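Local atomic coordinates of putative retaining b-glycosidase (PDB entry 5A95), a protein that probably hydrolyses mixed-linkage beta-glucans with retention of configuration, as a family 5 glycoside hydrolase that assembles from three copies of the chain. Residues I144-T149 and A228-A233; Y184-E189 and D214-S219; E276-A281 and Y285-T290; G121-A126 and L137-H142. The protein carries 1 engineered substitution. All blocks are in the same frame, centred on the assembly; numbering follows the deposited sequence.

Contact 1. Residues I144-T149 and A228-A233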
# COMPACT_ATOMS: atom_id res chain seq x y z
N ILE A 144 -9.88 12.09 -8.03
CA ILE A 144 -9.34 13.43 -8.20
C ILE A 144 -8.15 13.52 -7.27
O ILE A 144 -8.33 13.44 -6.04
CB ILE A 144 -10.36 14.54 -7.85
CG1 ILE A 144 -11.66 14.37 -8.64
CG2 ILE A 144 -9.72 15.90 -8.11
CD1 ILE A 144 -12.68 15.46 -8.40
N GLY A 145 -6.95 13.65 -7.83
CA GLY A 145 -5.76 13.71 -7.03
C GLY A 145 -4.57 13.10 -7.73
O GLY A 145 -4.52 13.07 -8.98
N TYR A 146 -3.61 12.60 -6.95
CA TYR A 146 -2.34 12.16 -7.49
C TYR A 146 -2.11 10.72 -7.10
O TYR A 146 -1.69 10.40 -5.97
CB TYR A 146 -1.18 13.08 -7.01
CG TYR A 146 0.04 13.00 -7.88
CD1 TYR A 146 -0.06 13.27 -9.24
CD2 TYR A 146 1.26 12.59 -7.39
CE1 TYR A 146 1.01 13.16 -10.09
CE2 TYR A 146 2.36 12.50 -8.23
CZ TYR A 146 2.22 12.77 -9.58
OH TYR A 146 3.26 12.68 -10.49
N LEU A 147 -2.39 9.84 -8.05
CA LEU A 147 -2.33 8.42 -7.78
C LEU A 147 -0.94 7.94 -7.34
O LEU A 147 -0.83 7.11 -6.45
CB LEU A 147 -2.87 7.63 -8.98
CG LEU A 147 -2.95 6.13 -8.82
CD1 LEU A 147 -3.84 5.72 -7.66
CD2 LEU A 147 -3.44 5.49 -10.11
N PRO A 148 0.15 8.51 -7.91
CA PRO A 148 1.46 7.99 -7.47
C PRO A 148 1.77 8.11 -5.99
O PRO A 148 2.49 7.28 -5.44
CB PRO A 148 2.47 8.78 -8.32
CG PRO A 148 1.71 9.03 -9.59
CD PRO A 148 0.30 9.36 -9.12
N THR A 149 1.25 9.16 -5.33
CA THR A 149 1.41 9.31 -3.88
C THR A 149 0.16 8.87 -3.12
O THR A 149 0.14 8.93 -1.89
CB THR A 149 1.72 10.75 -3.49
OG1 THR A 149 0.67 11.57 -4.00
CG2 THR A 149 3.06 11.19 -4.00
N ALA A 228 -5.48 11.18 -19.11
CA ALA A 228 -5.61 12.58 -18.74
C ALA A 228 -4.29 13.17 -18.25
O ALA A 228 -3.43 12.48 -17.70
CB ALA A 228 -6.61 12.74 -17.61
N GLY A 229 -4.16 14.47 -18.47
CA GLY A 229 -3.08 15.26 -17.93
C GLY A 229 -3.43 15.96 -16.62
O GLY A 229 -4.48 15.74 -16.01
N PHE A 230 -2.50 16.80 -16.19
CA PHE A 230 -2.59 17.52 -14.92
C PHE A 230 -3.54 18.71 -14.99
O PHE A 230 -4.25 18.95 -15.99
CB PHE A 230 -1.18 17.95 -14.46
CG PHE A 230 -0.19 16.81 -14.32
CD1 PHE A 230 -0.57 15.58 -13.83
CD2 PHE A 230 1.14 17.00 -14.63
CE1 PHE A 230 0.35 14.55 -13.67
CE2 PHE A 230 2.05 15.99 -14.47
CZ PHE A 230 1.66 14.78 -14.01
N ASN A 231 -3.63 19.43 -13.86
CA ASN A 231 -4.57 20.53 -13.70
C ASN A 231 -6.00 20.06 -13.91
O ASN A 231 -6.79 20.71 -14.57
CB ASN A 231 -4.22 21.70 -14.64
CG ASN A 231 -4.98 22.98 -14.30
OD1 ASN A 231 -5.56 23.11 -13.22
ND2 ASN A 231 -5.05 23.89 -15.26
N TRP A 232 -6.34 18.95 -13.25
CA TRP A 232 -7.66 18.35 -13.32
C TRP A 232 -8.04 17.98 -14.76
O TRP A 232 -9.09 18.39 -15.29
CB TRP A 232 -8.74 19.25 -12.70
CG TRP A 232 -8.66 19.44 -11.20
CD1 TRP A 232 -9.44 18.79 -10.29
CD2 TRP A 232 -7.85 20.36 -10.47
NE1 TRP A 232 -9.17 19.25 -9.02
CE2 TRP A 232 -8.21 20.22 -9.10
CE3 TRP A 232 -6.91 21.31 -10.83
CZ2 TRP A 232 -7.59 20.95 -8.09
CZ3 TRP A 232 -6.29 22.03 -9.81
CH2 TRP A 232 -6.64 21.85 -8.46
N ALA A 233 -7.18 17.19 -15.40
CA ALA A 233 -7.41 16.70 -16.76
C ALA A 233 -7.59 17.86 -17.72
O ALA A 233 -8.42 17.82 -18.60
CB ALA A 233 -8.62 15.75 -16.82

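Contact 2. Residues Y184-E189 and D214-S219. With NA (sodium ion), chain L; BGC (beta-D-glucopyranose), chain D.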
# COMPACT_ATOMS: atom_id res chain seq x y z
N TYR A 184 -12.24 3.06 -21.47
CA TYR A 184 -11.79 2.89 -20.09
C TYR A 184 -10.99 4.12 -19.72
O TYR A 184 -9.85 4.31 -20.14
CB TYR A 184 -10.93 1.63 -19.93
CG TYR A 184 -11.67 0.32 -20.09
CD1 TYR A 184 -13.04 0.25 -20.21
CD2 TYR A 184 -11.00 -0.88 -20.05
CE1 TYR A 184 -13.70 -0.94 -20.34
CE2 TYR A 184 -11.66 -2.09 -20.19
CZ TYR A 184 -13.02 -2.12 -20.37
OH TYR A 184 -13.74 -3.28 -20.52
N GLU A 185 -11.64 5.01 -18.95
CA GLU A 185 -11.04 6.30 -18.55
C GLU A 185 -10.33 6.07 -17.22
O GLU A 185 -10.95 5.99 -16.17
CB GLU A 185 -12.09 7.36 -18.49
CG GLU A 185 -11.55 8.74 -18.12
CD GLU A 185 -12.57 9.84 -18.34
OE1 GLU A 185 -13.73 9.49 -18.64
OE2 GLU A 185 -12.22 11.04 -18.17
N LEU A 186 -9.01 5.95 -17.30
CA LEU A 186 -8.19 5.33 -16.28
C LEU A 186 -8.19 6.03 -14.92
O LEU A 186 -8.14 5.37 -13.89
CB LEU A 186 -6.74 5.22 -16.77
CG LEU A 186 -6.56 4.46 -18.10
CD1 LEU A 186 -5.06 4.36 -18.43
CD2 LEU A 186 -7.21 3.09 -18.07
N PHE A 187 -8.23 7.37 -14.95
CA PHE A 187 -8.17 8.17 -13.72
C PHE A 187 -8.72 9.55 -14.05
O PHE A 187 -8.03 10.37 -14.67
CB PHE A 187 -6.75 8.26 -13.18
CG PHE A 187 -6.68 8.87 -11.81
CD1 PHE A 187 -6.69 10.24 -11.65
CD2 PHE A 187 -6.58 8.08 -10.68
CE1 PHE A 187 -6.63 10.81 -10.37
CE2 PHE A 187 -6.53 8.63 -9.43
CZ PHE A 187 -6.56 9.99 -9.27
N ASN A 188 -9.95 9.82 -13.61
CA ASN A 188 -10.70 11.02 -13.98
C ASN A 188 -9.87 12.32 -14.03
O ASN A 188 -9.71 12.94 -15.09
CB ASN A 188 -11.86 11.13 -13.01
CG ASN A 188 -12.59 12.46 -13.03
OD1 ASN A 188 -13.05 12.94 -14.05
ND2 ASN A 188 -12.73 13.05 -11.84
N GLU A 189 -9.38 12.78 -12.88
CA GLU A 189 -8.76 14.10 -12.79
C GLU A 189 -7.46 14.09 -12.02
O GLU A 189 -7.44 14.30 -10.78
CB GLU A 189 -9.73 15.15 -12.23
CG GLU A 189 -10.71 15.63 -13.29
CD GLU A 189 -11.68 16.68 -12.83
OE1 GLU A 189 -11.90 16.79 -11.62
OE2 GLU A 189 -12.26 17.35 -13.70
N ASP A 214 -1.01 -1.62 -20.05
CA ASP A 214 -0.48 -2.95 -20.34
C ASP A 214 -1.33 -4.05 -19.71
O ASP A 214 -1.55 -5.07 -20.34
CB ASP A 214 0.98 -3.05 -19.88
CG ASP A 214 1.93 -2.28 -20.77
OD1 ASP A 214 1.55 -1.94 -21.91
OD2 ASP A 214 3.07 -1.99 -20.34
N MET A 215 -1.78 -3.86 -18.47
CA MET A 215 -2.66 -4.83 -17.84
C MET A 215 -3.97 -5.00 -18.59
O MET A 215 -4.48 -6.09 -18.74
CB MET A 215 -3.07 -4.40 -16.41
CG MET A 215 -2.05 -4.49 -15.33
SD MET A 215 -2.75 -3.78 -13.83
CE MET A 215 -3.90 -5.09 -13.38
N ILE A 216 -4.53 -3.87 -19.01
CA ILE A 216 -5.79 -3.86 -19.73
C ILE A 216 -5.64 -4.57 -21.08
O ILE A 216 -6.42 -5.47 -21.43
CB ILE A 216 -6.30 -2.43 -19.88
CG1 ILE A 216 -6.74 -1.88 -18.52
CG2 ILE A 216 -7.45 -2.34 -20.88
CD1 ILE A 216 -6.94 -0.38 -18.50
N TYR A 217 -4.63 -4.16 -21.85
CA TYR A 217 -4.42 -4.72 -23.19
C TYR A 217 -4.11 -6.20 -23.16
O TYR A 217 -4.46 -6.91 -24.12
CB TYR A 217 -3.35 -3.93 -23.93
CG TYR A 217 -3.81 -2.64 -24.58
CD1 TYR A 217 -5.15 -2.24 -24.62
CD2 TYR A 217 -2.87 -1.82 -25.22
CE1 TYR A 217 -5.53 -1.09 -25.28
CE2 TYR A 217 -3.25 -0.67 -25.87
CZ TYR A 217 -4.58 -0.30 -25.89
OH TYR A 217 -4.98 0.82 -26.60
N ALA A 218 -3.47 -6.67 -22.10
CA ALA A 218 -3.20 -8.10 -21.95
C ALA A 218 -4.49 -8.90 -21.86
O ALA A 218 -4.49 -10.09 -22.15
CB ALA A 218 -2.33 -8.36 -20.72
N SER A 219 -5.55 -8.25 -21.37
CA SER A 219 -6.86 -8.88 -21.15
C SER A 219 -7.87 -8.60 -22.27
O SER A 219 -8.66 -9.48 -22.58
CB SER A 219 -7.35 -8.38 -19.79
OG SER A 219 -8.63 -8.89 -19.47
NA NA L . -5.93 -7.12 -16.58
C2 BGC D . -15.24 16.77 -10.60
C3 BGC D . -16.72 16.48 -10.38
C4 BGC D . -17.40 17.72 -9.79
C5 BGC D . -17.15 18.92 -10.68
C6 BGC D . -17.82 20.17 -10.17
C1 BGC D . -14.96 18.13 -11.23
O1 BGC D . -13.66 18.60 -10.99
O2 BGC D . -14.62 15.68 -11.37
O3 BGC D . -16.81 15.28 -9.55
O4 BGC D . -18.82 17.60 -9.58
O5 BGC D . -15.74 19.15 -10.65
O6 BGC D . -17.32 21.22 -11.00
O HOH W 1 -8.27 -8.55 -16.68

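Contact 3. Residues E276-A281 and Y285-T290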
# COMPACT_ATOMS: atom_id res chain seq x y z
N GLU A 276 -3.96 25.58 -27.10
CA GLU A 276 -2.65 25.48 -26.51
C GLU A 276 -2.54 24.36 -25.48
O GLU A 276 -1.57 23.61 -25.47
CB GLU A 276 -2.26 26.81 -25.84
CG GLU A 276 -1.89 27.89 -26.84
CD GLU A 276 -1.56 29.23 -26.23
OE1 GLU A 276 -1.61 29.38 -24.99
OE2 GLU A 276 -1.22 30.15 -27.01
N LYS A 277 -3.53 24.27 -24.60
CA LYS A 277 -3.45 23.33 -23.50
C LYS A 277 -3.95 21.95 -23.82
O LYS A 277 -3.42 20.98 -23.29
CB LYS A 277 -4.14 23.90 -22.23
CG LYS A 277 -3.31 24.94 -21.47
CD LYS A 277 -2.14 24.28 -20.73
CE LYS A 277 -1.29 25.31 -20.00
NZ LYS A 277 -0.12 24.70 -19.33
N TRP A 278 -4.96 21.83 -24.69
CA TRP A 278 -5.53 20.50 -24.95
C TRP A 278 -5.98 20.25 -26.38
O TRP A 278 -5.89 19.13 -26.85
CB TRP A 278 -6.65 20.17 -23.96
CG TRP A 278 -7.81 21.13 -24.01
CD1 TRP A 278 -7.94 22.34 -23.35
CD2 TRP A 278 -9.00 21.00 -24.80
NE1 TRP A 278 -9.13 22.93 -23.68
CE2 TRP A 278 -9.79 22.15 -24.58
CE3 TRP A 278 -9.47 20.02 -25.68
CZ2 TRP A 278 -11.04 22.31 -25.19
CZ3 TRP A 278 -10.70 20.17 -26.26
CH2 TRP A 278 -11.45 21.32 -26.04
N GLY A 279 -6.55 21.26 -27.03
CA GLY A 279 -7.15 21.02 -28.32
C GLY A 279 -6.19 20.57 -29.41
O GLY A 279 -6.59 19.82 -30.29
N PHE A 280 -4.93 20.97 -29.32
CA PHE A 280 -3.93 20.56 -30.28
C PHE A 280 -3.87 19.03 -30.34
O PHE A 280 -3.51 18.46 -31.37
CB PHE A 280 -2.53 21.11 -29.91
CG PHE A 280 -1.92 20.36 -28.77
CD1 PHE A 280 -2.24 20.69 -27.45
CD2 PHE A 280 -1.16 19.21 -29.02
CE1 PHE A 280 -1.80 19.90 -26.41
CE2 PHE A 280 -0.77 18.41 -27.99
CZ PHE A 280 -1.07 18.75 -26.69
N ALA A 281 -4.18 18.36 -29.24
CA ALA A 281 -4.05 16.90 -29.20
C ALA A 281 -4.91 16.23 -30.26
O ALA A 281 -4.53 15.19 -30.80
CB ALA A 281 -4.38 16.37 -27.81
N TYR A 285 -4.42 12.62 -32.08
CA TYR A 285 -5.07 11.56 -31.33
C TYR A 285 -6.54 11.91 -31.17
O TYR A 285 -6.90 13.08 -31.19
CB TYR A 285 -4.49 11.47 -29.90
CG TYR A 285 -2.99 11.39 -29.87
CD1 TYR A 285 -2.30 10.20 -30.19
CD2 TYR A 285 -2.22 12.50 -29.56
CE1 TYR A 285 -0.91 10.15 -30.17
CE2 TYR A 285 -0.84 12.46 -29.57
CZ TYR A 285 -0.19 11.27 -29.84
OH TYR A 285 1.18 11.23 -29.86
N PRO A 286 -7.39 10.91 -30.96
CA PRO A 286 -8.77 11.24 -30.60
C PRO A 286 -8.82 11.83 -29.19
O PRO A 286 -8.08 11.40 -28.30
CB PRO A 286 -9.50 9.89 -30.63
CG PRO A 286 -8.52 8.89 -31.17
CD PRO A 286 -7.14 9.46 -30.97
N VAL A 287 -9.71 12.80 -29.00
CA VAL A 287 -9.89 13.47 -27.72
C VAL A 287 -11.35 13.39 -27.31
O VAL A 287 -12.26 13.59 -28.14
CB VAL A 287 -9.45 14.94 -27.81
CG1 VAL A 287 -9.82 15.76 -26.58
CG2 VAL A 287 -7.97 14.99 -28.07
N ILE A 288 -11.58 13.09 -26.04
CA ILE A 288 -12.91 13.16 -25.48
C ILE A 288 -12.92 14.17 -24.33
O ILE A 288 -12.16 14.04 -23.35
CB ILE A 288 -13.50 11.81 -24.97
CG1 ILE A 288 -13.24 10.67 -25.94
CG2 ILE A 288 -14.98 11.96 -24.66
CD1 ILE A 288 -13.71 9.31 -25.44
N ALA A 289 -13.76 15.19 -24.48
CA ALA A 289 -13.99 16.14 -23.41
C ALA A 289 -14.99 15.50 -22.45
O ALA A 289 -16.20 15.70 -22.59
CB ALA A 289 -14.47 17.46 -23.99
N THR A 290 -14.48 14.68 -21.52
CA THR A 290 -15.37 13.87 -20.70
C THR A 290 -16.07 14.60 -19.56
O THR A 290 -16.96 14.02 -18.94
CB THR A 290 -14.67 12.61 -20.18
OG1 THR A 290 -13.41 12.98 -19.62
CG2 THR A 290 -14.49 11.57 -21.26

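Contact 4. Residues G121-A126 and L137-H142. With BGC (beta-D-glucopyranose), chain D.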
# COMPACT_ATOMS: atom_id res chain seq x y z
N GLY A 121 -22.40 -6.02 -10.90
CA GLY A 121 -23.75 -6.43 -11.27
C GLY A 121 -24.59 -5.26 -11.76
O GLY A 121 -25.43 -5.43 -12.66
N HIS A 122 -24.38 -4.08 -11.17
CA HIS A 122 -25.09 -2.88 -11.64
C HIS A 122 -24.54 -2.37 -12.97
O HIS A 122 -25.30 -1.89 -13.81
CB HIS A 122 -25.12 -1.79 -10.58
CG HIS A 122 -25.91 -2.16 -9.38
ND1 HIS A 122 -27.27 -2.43 -9.44
CD2 HIS A 122 -25.56 -2.33 -8.08
CE1 HIS A 122 -27.71 -2.73 -8.23
NE2 HIS A 122 -26.70 -2.68 -7.39
N ILE A 123 -23.22 -2.43 -13.16
CA ILE A 123 -22.66 -2.06 -14.45
C ILE A 123 -23.24 -2.98 -15.54
O ILE A 123 -23.54 -2.50 -16.63
CB ILE A 123 -21.12 -2.01 -14.42
CG1 ILE A 123 -20.64 -0.94 -13.44
CG2 ILE A 123 -20.59 -1.71 -15.82
CD1 ILE A 123 -19.15 -0.99 -13.14
N ASP A 124 -23.43 -4.27 -15.24
CA ASP A 124 -24.07 -5.18 -16.20
C ASP A 124 -25.44 -4.66 -16.64
O ASP A 124 -25.80 -4.80 -17.79
CB ASP A 124 -24.30 -6.54 -15.58
CG ASP A 124 -23.04 -7.37 -15.38
OD1 ASP A 124 -21.91 -6.96 -15.75
OD2 ASP A 124 -23.22 -8.47 -14.81
N GLU A 125 -26.20 -4.11 -15.70
CA GLU A 125 -27.51 -3.53 -16.02
C GLU A 125 -27.35 -2.41 -17.03
O GLU A 125 -28.08 -2.34 -18.02
CB GLU A 125 -28.22 -3.02 -14.77
CG GLU A 125 -28.59 -4.13 -13.79
CD GLU A 125 -28.91 -3.65 -12.37
OE1 GLU A 125 -28.51 -2.54 -11.96
OE2 GLU A 125 -29.56 -4.43 -11.64
N ALA A 126 -26.40 -1.51 -16.76
CA ALA A 126 -26.12 -0.43 -17.69
C ALA A 126 -25.71 -0.91 -19.08
O ALA A 126 -26.09 -0.31 -20.08
CB ALA A 126 -25.05 0.49 -17.12
N LEU A 137 -20.95 3.14 -23.54
CA LEU A 137 -20.53 3.56 -22.21
C LEU A 137 -19.06 3.93 -22.19
O LEU A 137 -18.22 3.25 -22.77
CB LEU A 137 -20.77 2.44 -21.20
CG LEU A 137 -22.24 2.06 -21.02
CD1 LEU A 137 -22.33 0.79 -20.19
CD2 LEU A 137 -23.02 3.19 -20.34
N ILE A 138 -18.77 4.98 -21.42
CA ILE A 138 -17.44 5.30 -20.95
C ILE A 138 -17.42 4.95 -19.46
O ILE A 138 -18.21 5.50 -18.70
CB ILE A 138 -17.11 6.79 -21.16
CG1 ILE A 138 -17.15 7.17 -22.65
CG2 ILE A 138 -15.76 7.12 -20.51
CD1 ILE A 138 -16.90 8.62 -22.91
N LEU A 139 -16.51 4.07 -19.05
CA LEU A 139 -16.36 3.76 -17.65
C LEU A 139 -15.20 4.58 -17.11
O LEU A 139 -14.08 4.49 -17.62
CB LEU A 139 -16.11 2.27 -17.42
CG LEU A 139 -17.19 1.34 -17.96
CD1 LEU A 139 -16.87 -0.12 -17.63
CD2 LEU A 139 -18.58 1.72 -17.49
N ASP A 140 -15.50 5.39 -16.10
CA ASP A 140 -14.58 6.38 -15.55
C ASP A 140 -14.27 6.02 -14.10
O ASP A 140 -15.16 5.94 -13.26
CB ASP A 140 -15.26 7.75 -15.68
CG ASP A 140 -14.83 8.78 -14.67
OD1 ASP A 140 -13.67 8.80 -14.24
OD2 ASP A 140 -15.70 9.60 -14.30
N TRP A 141 -13.00 5.72 -13.83
CA TRP A 141 -12.57 5.54 -12.45
C TRP A 141 -12.40 6.94 -11.85
O TRP A 141 -11.43 7.67 -12.13
CB TRP A 141 -11.29 4.72 -12.44
CG TRP A 141 -10.74 4.38 -11.06
CD1 TRP A 141 -9.48 4.69 -10.60
CD2 TRP A 141 -11.38 3.63 -10.02
NE1 TRP A 141 -9.31 4.18 -9.34
CE2 TRP A 141 -10.45 3.53 -8.96
CE3 TRP A 141 -12.63 3.03 -9.87
CZ2 TRP A 141 -10.74 2.83 -7.79
CZ3 TRP A 141 -12.91 2.33 -8.68
CH2 TRP A 141 -11.98 2.26 -7.66
N HIS A 142 -13.40 7.33 -11.10
CA HIS A 142 -13.64 8.74 -10.83
C HIS A 142 -12.97 9.18 -9.52
O HIS A 142 -13.61 9.34 -8.48
CB HIS A 142 -15.13 9.04 -10.84
CG HIS A 142 -15.44 10.49 -10.96
ND1 HIS A 142 -15.53 11.12 -12.18
CD2 HIS A 142 -15.64 11.44 -10.02
CE1 HIS A 142 -15.82 12.39 -11.98
NE2 HIS A 142 -15.89 12.61 -10.68
C2 BGC D . -15.24 16.77 -10.60
C3 BGC D . -16.72 16.48 -10.38
C4 BGC D . -17.40 17.72 -9.79
C5 BGC D . -17.15 18.92 -10.68
C6 BGC D . -17.82 20.17 -10.17
C1 BGC D . -14.96 18.13 -11.23
O1 BGC D . -13.66 18.60 -10.99
O2 BGC D . -14.62 15.68 -11.37
O3 BGC D . -16.81 15.28 -9.55
O4 BGC D . -18.82 17.60 -9.58
O5 BGC D . -15.74 19.15 -10.65
O6 BGC D . -17.32 21.22 -11.00

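Contact 1. Residues I144-T149 and A228-A233
Ile144 meets Trp232 through its methyl branch: CG2 stands anti to the backbone N and comes up against the pyrrole part of the indole, 3.5 Å from Trp232 NE1, the two side chains crossing at about a right angle. Trp232 NE1 gives its hydrogen to Gln153, so the indole is held by a polar bond as well as by apolar touch. Ile144 also borders a bound glucose. At Gly145 the chain turns a corner with phi at 148°, a conformation in which any CB would collide with the carbonyl O of Ile144. Beyond the corner, the Tyr146 ring ends close to the other segment, with CG opposite the backbone N (chi1 -159°). Its edge does the touching: Phe230 CE1 lies 3.9 Å from Tyr146 CE1, near the plane of the tyrosine ring. Two more features fix that ring: its hydroxyl is hydrogen-bonded to Glu204, and Pro148 CD sits 3.6 Å above the ring plane, over its centre, so the proline covers one face. Thr149 ends the turn with a weak bond from its N to Tyr146 O, while its hydroxyl is tied to Leu197 and the residue packs on Arg165 of the second subunit. Across the contact, Asn231, Trp232 and Ala233 all have phi near +58°, forming a short left-handed turn that carries the indole. The arrangement joins loops that follow strands 136-144 and 224-227, at the sugar-binding, C-terminal end of a (beta/alpha)8 barrel.

Contact 2. Residues Y184-E189 and D214-S219
Ile216, the residue most covered here, points from helix 202-219 at the strand side, and each of its branches touches a different residue. Its first torsion (chi1 -70°) sets CG2 opposite the backbone N and CG1 opposite the carbonyl carbon, so the two branches part. Ile216 CG2 lies 3.9 Å from Tyr184 CD2, at the edge of the ring and near its plane, while Ile216 CD1 comes within 3.5 Å of Leu186 CD2. All three residues are buried and the contact is wholly apolar. The last two residues of the segment meet sugar: Asn188 ND2 donates a nearly straight bond (170°) to glucose O2, and Glu189 OE1 accepts from glucose O1 at 2.6 Å. A leucine in place of Glu189 would probably leave that sugar hydroxyl and His254, the partner of OE2, without their shared carboxylate. At the helix, Met215 O binds a sodium ion at 2.8 Å, which Thr196 O of the third subunit also holds; a water on the ion donates to Ser219 OG. Strand 181-185 runs between strands 136-144 and 224-227, and helix 161-174 completes the packing, with Trp168 against the Tyr184 ring and Thr172 touching both Tyr184 and Ile216.

Contact 3. Residues E276-A281 and Y285-T290
Ala281 and Val287 form the centre of a buried, mostly apolar contact where helix 267-279 hands the chain back to strand 287-289. This is the return limb of a beta-alpha-beta unit, begun by strand 250-252, in the (beta/alpha)8 barrel; only three residues separate the two segments. Val287 points its side chain at the helix, and its two methyls divide the work. CG1, anti to the backbone N (chi1 171°), makes a looser approach to the six-membered part of the indole, 4.4 Å from Trp278 CE3. CG2 lies 3.9 Å from Ala281 CB. Trp278 also meets the rings of Tyr234, Trp274 and Tyr319, an aromatic group that Val287 joins. Ala289 faces the same way and touches Met320 of helix 312-323, whereas Ile288, between them, points away from the helix and touches Phe58 and Leu226 inside the barrel. The end of the helical segment is drawn in by its own backbone: Ala281 N donates to Trp278 O at 3.0 Å, and Ala281 CB rests over the rim of one face of the Phe280 ring. Tyr285, whose ring meets Tyr251 edge-to-face, opens the second segment and supplies the polar link. Tyr285 N donates to Ala281 O at 2.9 Å, with an N-H...O angle of 161° and the donor almost in line with the carbonyl bond.

Contact 4. Residues G121-A126 and L137-H142
Leu137 sets CG anti to its carbonyl carbon (chi1 -64°) and runs on extended, which carries CD1 to the end of the helical segment, 4.1 Å from Ala126 CB and 3.9 Å from Ala126 O. Two residues on, Leu139 repeats the shape on the same side of the strand, and its CD2 lies 4.3 Å from Ile123 CG2. These are van der Waals contacts, mainly of methyl groups, between buried residues, with no hydrogen bond joining helix to strand. Ile171 of helix 161-174 touches both Ile123 and Leu139 and closes the layer beside them. On the helix itself, His122 ND1 is bonded to Glu125 OE1, in the imidazole plane but from above the carboxylate. Past the packed leucines comes a second histidine: with CG opposite the backbone N (chi1 -163°), the His142 ring is set edge-on to the sugar. His142 ND1 donates to the syn lone pair of Asp140 OD2 at 2.6 Å, which fixes the rotation of the ring, and His142 NE2 donates to glucose O3 at 3.0 Å along a nearly straight line (170°). His107 stacks on this ring. A phenylalanine at His142 would probably deprive both the Asp140 carboxylate and the O3 hydroxyl of this imidazole donor. Helix 116-133 thus packs on the outside of strand 136-144 as in a (beta/alpha)8 barrel, while the strand's far end lines the glycan pocket.

Overall arrangement
Along the chain, contact 4 closes first, contact 1 then spans contact 2, and contact 3 follows. Contacts 2, 3 and 4 reach the same barrel sheet, where strands 136-144 and 181-185 are neighbours; Glu185 N bonds to Leu139 O at 2.8 Å between them. The centres of contacts 2 and 4 are about 14 Å apart, and both hold the same glucose. Contact 1, its centre about 15 Å from that of contact 2, joins it through Gly145 N and Glu189 O. Contacts 3 and 4 lie on opposite sides of the chain's centre, their centres about 23 Å apart, yet Ile288 and Ile138 meet in the barrel interior. In contacts 2 and 4, the chain that packs against a helix goes on to bind the sugar.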